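Local coordinates for protein methylxanthine N1-demethylase NdmA (Pseudomonas putida, PDB 6ICN) that catalyses the N1-demethylation of caffeine to theobromine and formaldehyde, using molecular oxygen and electrons from NADH that pass through a Rieske [2Fe-2S] cluster, at residues 56-60 / 61-65; 67-71 / 72-76; 91-95 / 96-100; 122-125 / 126-129; 230-233 / 234-238. All coordinates share one frame; numbering follows the deposited sequence.

Interaction 1 of 5, residues 56-60 / 61-65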
loop_
_atom_site.group_PDB
_atom_site.type_symbol
_atom_site.label_atom_id
_atom_site.label_comp_id
_atom_site.label_asym_id
_atom_site.label_seq_id
_atom_site.Cartn_x
_atom_site.Cartn_y
_atom_site.Cartn_z
ATOM N N ALA A 56 -19.136 -10.349 16.510
ATOM C CA ALA A 56 -18.225 -11.452 16.808
ATOM C C ALA A 56 -17.173 -11.011 17.822
ATOM O O ALA A 56 -16.548 -9.954 17.668
ATOM C CB ALA A 56 -17.535 -11.936 15.523
ATOM N N VAL A 57 -16.952 -11.841 18.846
ATOM C CA VAL A 57 -15.892 -11.631 19.823
ATOM C C VAL A 57 -15.194 -12.964 20.054
ATOM O O VAL A 57 -15.704 -14.030 19.700
ATOM C CB VAL A 57 -16.405 -11.064 21.160
ATOM C CG1 VAL A 57 -17.150 -9.739 20.921
ATOM C CG2 VAL A 57 -17.323 -12.079 21.855
ATOM N N LYS A 58 -13.991 -12.890 20.628
ATOM C CA LYS A 58 -13.185 -14.072 20.923
ATOM C C LYS A 58 -12.671 -13.976 22.345
ATOM O O LYS A 58 -12.185 -12.922 22.770
ATOM C CB LYS A 58 -12.003 -14.223 19.945
ATOM C CG LYS A 58 -11.159 -15.462 20.231
ATOM C CD LYS A 58 -9.978 -15.578 19.255
ATOM C CE LYS A 58 -10.392 -16.204 17.947
ATOM N NZ LYS A 58 -9.213 -16.344 17.043
ATOM N N LEU A 59 -12.792 -15.079 23.079
ATOM C CA LEU A 59 -12.443 -15.117 24.491
ATOM C C LEU A 59 -11.851 -16.483 24.772
ATOM O O LEU A 59 -12.506 -17.495 24.502
ATOM C CB LEU A 59 -13.683 -14.865 25.359
ATOM C CG LEU A 59 -13.490 -15.165 26.840
ATOM C CD1 LEU A 59 -12.441 -14.237 27.424
ATOM C CD2 LEU A 59 -14.824 -14.959 27.565
ATOM N N LEU A 60 -10.607 -16.511 25.265
ATOM C CA LEU A 60 -9.915 -17.777 25.562
ATOM C C LEU A 60 -10.018 -18.754 24.391
ATOM O O LEU A 60 -10.302 -19.944 24.571
ATOM C CB LEU A 60 -10.461 -18.402 26.850
ATOM C CG LEU A 60 -10.205 -17.527 28.074
ATOM C CD1 LEU A 60 -11.066 -17.950 29.282
ATOM C CD2 LEU A 60 -8.728 -17.551 28.436
ATOM N N ASN A 61 -9.830 -18.229 23.172
ATOM C CA ASN A 61 -9.868 -18.958 21.903
ATOM C C ASN A 61 -11.248 -19.489 21.520
ATOM O O ASN A 61 -11.349 -20.268 20.563
ATOM C CB ASN A 61 -8.861 -20.116 21.883
ATOM C CG ASN A 61 -8.154 -20.251 20.538
ATOM O OD1 ASN A 61 -7.972 -19.271 19.806
ATOM N ND2 ASN A 61 -7.768 -21.478 20.199
ATOM N N GLU A 62 -12.313 -19.083 22.213
ATOM C CA GLU A 62 -13.674 -19.413 21.812
ATOM C C GLU A 62 -14.230 -18.320 20.906
ATOM O O GLU A 62 -14.142 -17.137 21.247
ATOM C CB GLU A 62 -14.574 -19.538 23.046
ATOM C CG GLU A 62 -14.157 -20.638 23.988
ATOM C CD GLU A 62 -14.886 -21.934 23.702
ATOM O OE1 GLU A 62 -15.359 -22.124 22.558
ATOM O OE2 GLU A 62 -15.008 -22.752 24.634
ATOM N N GLN A 63 -14.839 -18.714 19.790
ATOM C CA GLN A 63 -15.490 -17.762 18.891
ATOM C C GLN A 63 -16.942 -17.607 19.323
ATOM O O GLN A 63 -17.725 -18.553 19.227
ATOM C CB GLN A 63 -15.400 -18.236 17.447
ATOM C CG GLN A 63 -13.981 -18.371 16.954
ATOM C CD GLN A 63 -13.938 -18.737 15.484
ATOM O OE1 GLN A 63 -14.068 -17.875 14.631
ATOM N NE2 GLN A 63 -13.769 -20.011 15.192
ATOM N N LEU A 64 -17.294 -16.415 19.791
ATOM C CA LEU A 64 -18.613 -16.134 20.332
ATOM C C LEU A 64 -19.277 -15.006 19.557
ATOM O O LEU A 64 -18.624 -14.265 18.817
ATOM C CB LEU A 64 -18.504 -15.744 21.809
ATOM C CG LEU A 64 -17.675 -16.665 22.709
ATOM C CD1 LEU A 64 -17.547 -16.089 24.110
ATOM C CD2 LEU A 64 -18.259 -18.075 22.725
ATOM N N VAL A 65 -20.589 -14.866 19.737
ATOM C CA VAL A 65 -21.330 -13.747 19.172
ATOM C C VAL A 65 -22.165 -13.114 20.278
ATOM O O VAL A 65 -22.773 -13.825 21.091
ATOM C CB VAL A 65 -22.202 -14.207 17.982
ATOM C CG1 VAL A 65 -23.172 -15.334 18.414
ATOM C CG2 VAL A 65 -22.941 -13.033 17.358
HETATM O O HOH W 1 -6.960 -16.949 18.323
#
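Val57 and Leu64 form a hydrogen-bonded pair in an antiparallel beta hairpin of the Rieske domain, whose two strands are joined by a type I' turn from Leu59 to Glu62. Their backbones satisfy each other in both directions: Val57 N donates to Leu64 O at 2.9 Å, and Leu64 N returns a bond of the same length to Val57 O. Next to the turn, Glu62 N gives the shorter bond to Leu59 O, 2.8 Å, while Leu59 N reaches Glu62 O at 3.1 Å in the plane of that carbonyl. Glu62 O also receives a CA-H...O contact from Lys58. Leu60 and Asn61 both take positive phi angles, which the turn requires and asparagine tolerates well. Branched aliphatic side chains suit the buried face, where Val57 CG2 packs on Leu64 CB and Leu59 CB meets Leu64 CD1. The carboxylate of Glu62 turns away to salt bridges with Arg77 and Arg32, so its charge is probably compensated outside the hairpin. On the other face the long chain of Lys58 bends at its third torsion (-82°), bringing the ammonium within range of a water shared with Asn61: Lys58 NZ donates to it at 2.7 Å, and the water donates to Asn61 OD1 at 2.9 Å.

Interaction 2 of 5, residues 67-71 / 72-76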
loop_
_atom_site.group_PDB
_atom_site.type_symbol
_atom_site.label_atom_id
_atom_site.label_comp_id
_atom_site.label_asym_id
_atom_site.label_seq_id
_atom_site.Cartn_x
_atom_site.Cartn_y
_atom_site.Cartn_z
ATOM N N ALA A 67 -25.244 -10.205 21.108
ATOM C CA ALA A 67 -26.345 -9.461 20.505
ATOM C C ALA A 67 -27.255 -8.947 21.609
ATOM O O ALA A 67 -27.336 -9.546 22.692
ATOM C CB ALA A 67 -27.153 -10.320 19.519
ATOM N N LYS A 68 -27.949 -7.845 21.323
ATOM C CA LYS A 68 -28.973 -7.318 22.226
ATOM C C LYS A 68 -30.323 -7.870 21.783
ATOM O O LYS A 68 -30.861 -7.467 20.746
ATOM C CB LYS A 68 -28.949 -5.792 22.228
ATOM C CG LYS A 68 -30.034 -5.183 23.124
ATOM C CD LYS A 68 -29.451 -4.591 24.372
ATOM C CE LYS A 68 -30.539 -4.150 25.348
ATOM N NZ LYS A 68 -31.387 -3.068 24.813
ATOM N N LEU A 69 -30.849 -8.833 22.536
ATOM C CA LEU A 69 -32.099 -9.521 22.208
ATOM C C LEU A 69 -33.147 -9.051 23.212
ATOM O O LEU A 69 -33.132 -9.467 24.377
ATOM C CB LEU A 69 -31.927 -11.036 22.260
ATOM C CG LEU A 69 -30.865 -11.600 21.316
ATOM C CD1 LEU A 69 -30.918 -13.134 21.365
ATOM C CD2 LEU A 69 -31.092 -11.102 19.877
ATOM N N GLY A 70 -34.034 -8.168 22.766
ATOM C CA GLY A 70 -34.956 -7.558 23.711
ATOM C C GLY A 70 -34.170 -6.726 24.698
ATOM O O GLY A 70 -33.312 -5.925 24.316
ATOM N N ASP A 71 -34.411 -6.945 25.991
ATOM C CA ASP A 71 -33.758 -6.162 27.027
ATOM C C ASP A 71 -32.463 -6.798 27.531
ATOM O O ASP A 71 -31.876 -6.297 28.493
ATOM C CB ASP A 71 -34.727 -5.944 28.197
ATOM C CG ASP A 71 -35.811 -4.934 27.873
ATOM O OD1 ASP A 71 -35.506 -3.938 27.176
ATOM O OD2 ASP A 71 -36.965 -5.128 28.314
ATOM N N GLU A 72 -32.001 -7.868 26.896
ATOM C CA GLU A 72 -30.929 -8.697 27.419
ATOM C C GLU A 72 -29.756 -8.696 26.448
ATOM O O GLU A 72 -29.953 -8.821 25.241
ATOM C CB GLU A 72 -31.426 -10.140 27.627
ATOM C CG GLU A 72 -30.415 -11.087 28.241
ATOM C CD GLU A 72 -30.968 -12.495 28.495
ATOM O OE1 GLU A 72 -30.141 -13.407 28.761
ATOM O OE2 GLU A 72 -32.211 -12.683 28.425
ATOM N N TYR A 73 -28.541 -8.595 26.987
ATOM C CA TYR A 73 -27.347 -8.938 26.218
ATOM C C TYR A 73 -27.094 -10.439 26.302
ATOM O O TYR A 73 -27.022 -11.013 27.405
ATOM C CB TYR A 73 -26.130 -8.155 26.729
ATOM C CG TYR A 73 -26.268 -6.663 26.521
ATOM C CD1 TYR A 73 -26.053 -6.090 25.267
ATOM C CD2 TYR A 73 -26.646 -5.829 27.566
ATOM C CE1 TYR A 73 -26.187 -4.727 25.081
ATOM C CE2 TYR A 73 -26.793 -4.462 27.382
ATOM C CZ TYR A 73 -26.558 -3.919 26.133
ATOM O OH TYR A 73 -26.708 -2.570 25.958
ATOM N N VAL A 74 -26.964 -11.077 25.139
ATOM C CA VAL A 74 -26.843 -12.525 25.022
ATOM C C VAL A 74 -25.541 -12.867 24.316
ATOM O O VAL A 74 -25.169 -12.207 23.336
ATOM C CB VAL A 74 -28.041 -13.129 24.262
ATOM C CG1 VAL A 74 -27.869 -14.622 24.057
ATOM C CG2 VAL A 74 -29.352 -12.823 25.007
ATOM N N ALA A 75 -24.864 -13.906 24.813
ATOM C CA ALA A 75 -23.670 -14.470 24.185
ATOM C C ALA A 75 -23.919 -15.929 23.804
ATOM O O ALA A 75 -24.355 -16.732 24.644
ATOM C CB ALA A 75 -22.461 -14.354 25.127
ATOM N N MET A 76 -23.654 -16.269 22.541
ATOM C CA MET A 76 -23.788 -17.637 22.035
ATOM C C MET A 76 -22.491 -18.022 21.340
ATOM O O MET A 76 -21.710 -17.159 20.940
ATOM C CB MET A 76 -24.940 -17.784 21.022
ATOM C CG MET A 76 -26.308 -17.409 21.514
ATOM S SD MET A 76 -27.464 -17.652 20.154
ATOM C CE MET A 76 -28.720 -16.467 20.642
#
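The Tyr73 ring receives Lys68 CD over one face: Lys68 CD lies 3.7 Å from the ring centroid, 26° off the normal, displaced toward the CE1 and CZ rim. This is a CH-pi contact, with Lys68 CD 3.3 Å from Tyr73 CE1. A bend at the second torsion of Lys68 (108°) carries CD over the ring. Lysine suits the place because one of its methylenes can lie on an aromatic face while the charged end lifts away from the ring. Replacing Tyr73 by an alanine would probably leave Lys68 CD without its aromatic platform and the chain more free to turn.

The two residues form a non-hydrogen-bonded pair in an antiparallel hairpin closed by a type II' turn from Leu69 to Glu72. Gly70 fits the first corner of that turn, where phi is positive. Of the backbone bonds, Leu69 N to Glu72 O is short at 2.8 Å, and Val74 N meets Ala67 O at 2.9 Å. On the face opposite the tyrosine, Leu69 CD1 touches Val74 CG2 at 4.0 Å and Met76 CE at 4.1 Å, crossing both side chains at about a right angle.

In the Rieske domain sheet, strand 72-77 lies between strands 62-69 and 131-137. Tyr73 packs against Cys134 and Glu136 of the latter, Ile141 of strand 140-144, and Val41 and Leu44 of helix 41-47.

Interaction 3 of 5, residues 91-95 / 96-100. With FES (Fe2/s2 (inorganic) cluster), chain D.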
loop_
_atom_site.group_PDB
_atom_site.type_symbol
_atom_site.label_atom_id
_atom_site.label_comp_id
_atom_site.label_asym_id
_atom_site.label_seq_id
_atom_site.Cartn_x
_atom_site.Cartn_y
_atom_site.Cartn_z
ATOM N N THR A 91 -28.538 -11.387 11.679
ATOM C CA THR A 91 -29.341 -10.213 11.991
ATOM C C THR A 91 -30.198 -10.479 13.224
ATOM O O THR A 91 -30.695 -11.589 13.411
ATOM C CB THR A 91 -30.238 -9.843 10.791
ATOM O OG1 THR A 91 -30.936 -8.612 11.049
ATOM C CG2 THR A 91 -31.242 -10.898 10.545
ATOM N N VAL A 92 -30.363 -9.464 14.065
ATOM C CA VAL A 92 -31.319 -9.552 15.166
ATOM C C VAL A 92 -32.717 -9.318 14.608
ATOM O O VAL A 92 -32.959 -8.342 13.889
ATOM C CB VAL A 92 -30.985 -8.535 16.267
ATOM C CG1 VAL A 92 -32.108 -8.496 17.319
ATOM C CG2 VAL A 92 -29.641 -8.869 16.910
ATOM N N SER A 93 -33.643 -10.213 14.938
ATOM C CA SER A 93 -35.022 -10.127 14.458
ATOM C C SER A 93 -35.912 -10.334 15.672
ATOM O O SER A 93 -35.932 -11.427 16.244
ATOM C CB SER A 93 -35.293 -11.176 13.378
ATOM O OG SER A 93 -36.658 -11.179 13.002
ATOM N N GLY A 94 -36.615 -9.281 16.083
ATOM C CA GLY A 94 -37.335 -9.339 17.341
ATOM C C GLY A 94 -36.353 -9.566 18.477
ATOM O O GLY A 94 -35.339 -8.872 18.606
ATOM N N ASN A 95 -36.641 -10.563 19.305
ATOM C CA ASN A 95 -35.768 -10.945 20.403
ATOM C C ASN A 95 -34.969 -12.196 20.070
ATOM O O ASN A 95 -34.610 -12.969 20.967
ATOM C CB ASN A 95 -36.587 -11.139 21.680
ATOM C CG ASN A 95 -37.271 -9.843 22.128
ATOM O OD1 ASN A 95 -37.103 -8.789 21.501
ATOM N ND2 ASN A 95 -38.046 -9.920 23.210
ATOM N N ARG A 96 -34.680 -12.407 18.785
ATOM C CA ARG A 96 -33.943 -13.585 18.340
ATOM C C ARG A 96 -32.785 -13.185 17.428
ATOM O O ARG A 96 -32.772 -12.104 16.841
ATOM C CB ARG A 96 -34.839 -14.564 17.585
ATOM C CG ARG A 96 -36.015 -15.111 18.413
ATOM C CD ARG A 96 -36.860 -16.038 17.560
ATOM N NE ARG A 96 -38.056 -16.503 18.261
ATOM C CZ ARG A 96 -39.103 -17.022 17.630
ATOM N NH1 ARG A 96 -39.083 -17.141 16.305
ATOM N NH2 ARG A 96 -40.165 -17.420 18.325
ATOM N N LEU A 97 -31.834 -14.105 17.293
ATOM C CA LEU A 97 -30.687 -13.952 16.400
ATOM C C LEU A 97 -30.878 -14.895 15.215
ATOM O O LEU A 97 -30.989 -16.119 15.391
ATOM C CB LEU A 97 -29.375 -14.249 17.133
ATOM C CG LEU A 97 -28.069 -14.164 16.317
ATOM C CD1 LEU A 97 -27.928 -12.776 15.670
ATOM C CD2 LEU A 97 -26.879 -14.462 17.217
ATOM N N GLN A 98 -30.904 -14.327 14.012
ATOM C CA GLN A 98 -31.212 -15.056 12.790
ATOM C C GLN A 98 -29.931 -15.344 12.013
ATOM O O GLN A 98 -29.162 -14.427 11.703
ATOM C CB GLN A 98 -32.175 -14.247 11.923
ATOM C CG GLN A 98 -32.533 -14.909 10.600
ATOM C CD GLN A 98 -33.637 -14.159 9.898
ATOM O OE1 GLN A 98 -34.700 -13.922 10.477
ATOM N NE2 GLN A 98 -33.398 -13.769 8.667
ATOM N N CYS A 99 -29.717 -16.609 11.694
ATOM C CA CYS A 99 -28.551 -17.002 10.909
ATOM C C CYS A 99 -28.653 -16.455 9.482
ATOM O O CYS A 99 -29.726 -16.494 8.882
ATOM C CB CYS A 99 -28.460 -18.524 10.857
ATOM S SG CYS A 99 -27.033 -19.135 9.931
ATOM N N PRO A 100 -27.536 -16.020 8.886
ATOM C CA PRO A 100 -27.583 -15.504 7.502
ATOM C C PRO A 100 -27.845 -16.548 6.422
ATOM O O PRO A 100 -28.263 -16.177 5.313
ATOM C CB PRO A 100 -26.181 -14.906 7.317
ATOM C CG PRO A 100 -25.326 -15.703 8.216
ATOM C CD PRO A 100 -26.177 -15.970 9.447
HETATM FE FE1 FES D . -27.566 -21.401 9.877
HETATM FE FE2 FES D . -28.376 -22.995 7.895
HETATM S S1 FES D . -26.270 -22.628 8.586
HETATM S S2 FES D . -29.611 -21.631 9.099
#
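Thr91 and Gln98 lie side by side and point the same way, with Thr91 CG2 against Gln98 CB at 3.7 Å. The first torsion of Thr91 places OG1 anti to the backbone N (-175°), which leaves the methyl to face the glutamine. Their backbones form a hydrogen-bonded antiparallel pair, in which Gln98 N donates to Thr91 O at 2.8 Å. On the other face, Leu97 CD1 rests 3.8 Å from Thr91 O, with Val92 CG2 a looser neighbour of the same methyl.

Nearer the hairpin end, Ser93 N binds Arg96 O at 2.8 Å, almost straight at 169°. A type II' turn from Ser93 to Arg96 joins the strands, and Gly94 takes the positive phi of its first corner. The polar ends find partners in the next strand, 105-106: Gln105 accepts a hydrogen bond from Arg96 NH1 and donates one to Gln98 OE1. A glutamine suits that position because its amide can accept from the arginine and donate to Gln98. Gln98 also packs on Phe194 of the second subunit, while Leu97 meets Leu87 and Val65.

Directly after the second strand comes Cys99, whose SG binds iron FE1 of the cluster at 2.3 Å; Cys80 supplies the other protein sulfur. Paired cysteine ligands are the Rieske pattern for one iron, the other being held by two histidines. Thiolate donation to FE1 is likely to favour its ferric state, leaving the histidine-bound iron as the reducible one.

Interaction 4 of 5, residues 122-125 / 126-129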
loop_
_atom_site.group_PDB
_atom_site.type_symbol
_atom_site.label_atom_id
_atom_site.label_comp_id
_atom_site.label_asym_id
_atom_site.label_seq_id
_atom_site.Cartn_x
_atom_site.Cartn_y
_atom_site.Cartn_z
ATOM N N PRO A 122 -41.643 -30.460 12.988
ATOM C CA PRO A 122 -41.056 -30.189 14.302
ATOM C C PRO A 122 -39.590 -29.802 14.167
ATOM O O PRO A 122 -38.854 -30.351 13.338
ATOM C CB PRO A 122 -41.228 -31.512 15.059
ATOM C CG PRO A 122 -41.484 -32.545 14.012
ATOM C CD PRO A 122 -42.150 -31.838 12.871
ATOM N N ILE A 123 -39.182 -28.840 14.984
ATOM C CA ILE A 123 -37.779 -28.398 14.991
ATOM C C ILE A 123 -36.934 -29.479 15.657
ATOM O O ILE A 123 -37.315 -29.980 16.732
ATOM C CB ILE A 123 -37.646 -27.054 15.723
ATOM C CG1 ILE A 123 -38.404 -25.963 14.951
ATOM C CG2 ILE A 123 -36.147 -26.674 15.934
ATOM C CD1 ILE A 123 -38.469 -24.611 15.648
ATOM N N PRO A 124 -35.821 -29.898 15.060
ATOM C CA PRO A 124 -35.008 -30.944 15.684
ATOM C C PRO A 124 -34.615 -30.603 17.110
ATOM O O PRO A 124 -34.343 -29.450 17.454
ATOM C CB PRO A 124 -33.775 -31.019 14.773
ATOM C CG PRO A 124 -34.290 -30.620 13.464
ATOM C CD PRO A 124 -35.270 -29.504 13.749
ATOM N N ASN A 125 -34.609 -31.641 17.949
ATOM C CA ASN A 125 -34.218 -31.482 19.338
ATOM C C ASN A 125 -32.818 -30.896 19.477
ATOM O O ASN A 125 -32.557 -30.126 20.407
ATOM C CB ASN A 125 -34.312 -32.836 20.040
ATOM C CG ASN A 125 -33.965 -32.748 21.497
ATOM O OD1 ASN A 125 -34.680 -32.110 22.275
ATOM N ND2 ASN A 125 -32.870 -33.380 21.883
ATOM N N LYS A 126 -31.906 -31.232 18.570
ATOM C CA LYS A 126 -30.537 -30.756 18.699
ATOM C C LYS A 126 -30.314 -29.390 18.050
ATOM O O LYS A 126 -29.171 -28.921 18.015
ATOM C CB LYS A 126 -29.576 -31.790 18.106
ATOM C CG LYS A 126 -29.328 -32.938 19.074
ATOM C CD LYS A 126 -28.673 -34.128 18.406
ATOM C CE LYS A 126 -28.596 -35.320 19.373
ATOM N NZ LYS A 126 -27.961 -34.945 20.671
ATOM N N ALA A 127 -31.371 -28.738 17.559
ATOM C CA ALA A 127 -31.246 -27.433 16.900
ATOM C C ALA A 127 -31.132 -26.352 17.974
ATOM O O ALA A 127 -32.102 -25.685 18.360
ATOM C CB ALA A 127 -32.419 -27.176 15.958
ATOM N N LYS A 128 -29.914 -26.199 18.484
ATOM C CA LYS A 128 -29.607 -25.245 19.536
ATOM C C LYS A 128 -28.105 -25.010 19.522
ATOM O O LYS A 128 -27.332 -25.850 19.050
ATOM C CB LYS A 128 -30.061 -25.751 20.912
ATOM C CG LYS A 128 -29.544 -27.119 21.255
ATOM C CD LYS A 128 -30.002 -27.510 22.655
ATOM C CE LYS A 128 -29.411 -28.843 23.111
ATOM N NZ LYS A 128 -30.190 -29.995 22.572
ATOM N N VAL A 129 -27.706 -23.869 20.065
ATOM C CA VAL A 129 -26.291 -23.551 20.218
ATOM C C VAL A 129 -26.029 -23.208 21.677
ATOM O O VAL A 129 -26.934 -22.786 22.403
ATOM C CB VAL A 129 -25.869 -22.389 19.282
ATOM C CG1 VAL A 129 -26.165 -22.743 17.829
ATOM C CG2 VAL A 129 -26.580 -21.114 19.673
#
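A type I beta turn from Pro124 to Ala127 shapes the exposed loop between strands 112-114 and 131-137 of the Rieske domain. Ala127 N closes it with a hydrogen bond to Pro124 O at 3.1 Å; the donor stands well above the carbonyl plane, 63° out of it. The small methyl of Ala127 turns inward and packs on Ile123 CG2 at 3.8 Å, with Pro124 CB somewhat farther off at 4.2 Å. An alanine suits this buried spot, because its lone methyl is enough to meet both neighbours, and the ring of Pro124 restricts phi at the start of the turn.

Ala127 is also the centre of an inverse gamma turn, in which Lys128 N makes a weak bond to Lys126 O at 2.9 Å. The chain therefore bends twice in succession. Lys128 then folds back over the first bend: its CG sits between the backbone N and the carbonyl carbon (chi1 53°), and a bend at the last torsion brings Lys128 NZ to Asn125 O in a weak hydrogen bond of 3.2 Å. Asn125 and Lys126, at the two corners, carry their polar side chains outward, as suits an exposed turn.

Backbone hydrogen bonds between Ala127 and Cys112 and between Val129 and Gly110 hold the loop beside strand 112-114. Ala127 touches Trp104 of the cluster pocket, Ile123 packs on Val115, and Pro124 and Lys126 meet Val324 of the second subunit.

Interaction 5 of 5, residues 230-233 / 234-238. With CFF (caffeine), chain F.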
loop_
_atom_site.group_PDB
_atom_site.type_symbol
_atom_site.label_atom_id
_atom_site.label_comp_id
_atom_site.label_asym_id
_atom_site.label_seq_id
_atom_site.Cartn_x
_atom_site.Cartn_y
_atom_site.Cartn_z
ATOM N N MET A 230 7.746 15.216 41.545
ATOM C CA MET A 230 8.379 14.732 40.328
ATOM C C MET A 230 7.984 15.607 39.139
ATOM O O MET A 230 6.868 16.136 39.070
ATOM C CB MET A 230 8.006 13.271 40.069
ATOM C CG MET A 230 8.538 12.296 41.122
ATOM S SD MET A 230 8.282 10.559 40.672
ATOM C CE MET A 230 6.489 10.495 40.561
ATOM N N ALA A 231 8.920 15.763 38.199
ATOM C CA ALA A 231 8.731 16.644 37.044
ATOM C C ALA A 231 7.897 15.910 35.995
ATOM O O ALA A 231 8.396 15.425 34.974
ATOM C CB ALA A 231 10.076 17.093 36.484
ATOM N N VAL A 232 6.596 15.829 36.262
ATOM C CA VAL A 232 5.669 15.106 35.392
ATOM C C VAL A 232 4.491 16.023 35.078
ATOM O O VAL A 232 4.221 16.960 35.848
ATOM C CB VAL A 232 5.212 13.781 36.038
ATOM C CG1 VAL A 232 6.415 12.873 36.316
ATOM C CG2 VAL A 232 4.425 14.038 37.317
ATOM N N PRO A 233 3.779 15.813 33.964
ATOM C CA PRO A 233 2.669 16.711 33.612
ATOM C C PRO A 233 1.589 16.716 34.685
ATOM O O PRO A 233 1.420 15.751 35.432
ATOM C CB PRO A 233 2.134 16.126 32.296
ATOM C CG PRO A 233 3.254 15.290 31.749
ATOM C CD PRO A 233 4.025 14.785 32.931
ATOM N N ASN A 234 0.841 17.824 34.752
ATOM C CA ASN A 234 -0.233 17.933 35.735
ATOM C C ASN A 234 -1.361 16.934 35.483
ATOM O O ASN A 234 -2.059 16.555 36.432
ATOM C CB ASN A 234 -0.767 19.377 35.767
ATOM C CG ASN A 234 -2.010 19.544 36.656
ATOM O OD1 ASN A 234 -3.026 20.101 36.220
ATOM N ND2 ASN A 234 -1.936 19.064 37.901
ATOM N N GLN A 235 -1.553 16.486 34.238
ATOM C CA GLN A 235 -2.568 15.469 33.976
ATOM C C GLN A 235 -2.090 14.053 34.285
ATOM O O GLN A 235 -2.890 13.113 34.180
ATOM C CB GLN A 235 -3.056 15.541 32.523
ATOM C CG GLN A 235 -2.067 15.039 31.469
ATOM C CD GLN A 235 -1.151 16.140 30.951
ATOM O OE1 GLN A 235 -0.835 17.092 31.673
ATOM N NE2 GLN A 235 -0.727 16.021 29.687
ATOM N N ALA A 236 -0.824 13.871 34.655
ATOM C CA ALA A 236 -0.357 12.564 35.096
ATOM C C ALA A 236 -1.074 12.180 36.384
ATOM O O ALA A 236 -1.040 12.959 37.353
ATOM C CB ALA A 236 1.155 12.567 35.318
ATOM N N PRO A 237 -1.758 11.018 36.441
ATOM C CA PRO A 237 -2.353 10.584 37.715
ATOM C C PRO A 237 -1.292 10.078 38.675
ATOM O O PRO A 237 -1.087 8.867 38.802
ATOM C CB PRO A 237 -3.319 9.463 37.300
ATOM C CG PRO A 237 -3.506 9.646 35.795
ATOM C CD PRO A 237 -2.188 10.165 35.317
ATOM N N ILE A 238 -0.611 10.999 39.350
ATOM C CA ILE A 238 0.448 10.670 40.297
ATOM C C ILE A 238 0.034 11.168 41.675
ATOM O O ILE A 238 -0.349 12.333 41.832
ATOM C CB ILE A 238 1.797 11.277 39.865
ATOM C CG1 ILE A 238 2.428 10.431 38.749
ATOM C CG2 ILE A 238 2.736 11.398 41.052
ATOM C CD1 ILE A 238 2.900 9.059 39.207
HETATM N N1 CFF F . -0.535 3.051 34.981
HETATM C C2 CFF F . -0.386 3.966 35.992
HETATM C C10 CFF F . -0.047 1.696 35.158
HETATM C C6 CFF F . -1.122 3.395 33.831
HETATM N N3 CFF F . -0.838 5.236 35.833
HETATM O O11 CFF F . 0.141 3.650 37.015
HETATM C C12 CFF F . -0.682 6.218 36.901
HETATM C C4 CFF F . -1.431 5.588 34.668
HETATM C C5 CFF F . -1.585 4.689 33.676
HETATM N N9 CFF F . -1.958 6.753 34.252
HETATM O O13 CFF F . -1.250 2.591 32.948
HETATM N N7 CFF F . -2.215 5.300 32.656
HETATM C C8 CFF F . -2.442 6.570 33.012
HETATM C C14 CFF F . -2.686 4.950 31.327
#
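Asn234 follows Pro233 at the first corner of a type I beta turn that runs from Pro233 to Ala236, and its ND2 makes a weak hydrogen bond to Ser259. Gln235, at the second corner, folds back. Its CG sits between the backbone N and the carbonyl carbon (chi1 73°), and a bend at the second torsion brings the amide to the proline, with Gln235 OE1 3.2 Å from Pro233 CB. A glycine here would probably leave Pro233 CB without this neighbour and the turn more free to flex.

Ala236 closes the turn, its N donating to Pro233 O at 3.0 Å from above the carbonyl plane. Its methyl, Ala236 CB, faces Val232 CG2 at 4.1 Å and Pro233 CD at 4.3 Å, so that a single methyl meets both neighbours. Pro237 follows as the centre of an inverse gamma turn and lines the caffeine pocket: Pro237 O lies 3.3 Å from caffeine C12, and Pro237 CG and CD each approach caffeine N9 at 3.6 Å. The compact proline ring suits a place beside the flat, N-methylated purine, since it brings C-H groups and no N-H donor. Ile238 ends the segment by turning back, its CG2 touching Met230 CE at 3.9 Å, the flexible thioether chain crossing it at about a right angle.

The loop joins strands 219-225 and 239-246 in the catalytic domain. Helix 293-313 covers Gln235, Ala236 and Pro237 through Phe299, while Asn234 O accepts a hydrogen bond from Lys257 of strand 250-257.

Overall arrangement
Interactions 1 to 4 belong to the Rieske domain, and interaction 5, partly buried, to the catalytic domain on the opposite side of the chain's centre. Interactions 1 and 2 are partly buried consecutive hairpins of one sheet, sharing strand 62-69, with Val65 and Met76 probably hydrogen-bonded between them. Interaction 3 is a more superficial hairpin of a second sheet; it packs against interaction 2 through Leu69 and Arg96, and against interaction 1 through Val65 and Leu97. Interaction 4, also at the surface, reaches interaction 2 through Val129 and Met76. Paired backbone bonds dominate the hairpins, whereas 122-129 and 230-238 each rely on one full turn bond, weaker bonds beside it, and apolar side-chain contacts. Interactions 3 and 5 supply direct cluster and caffeine contacts respectively.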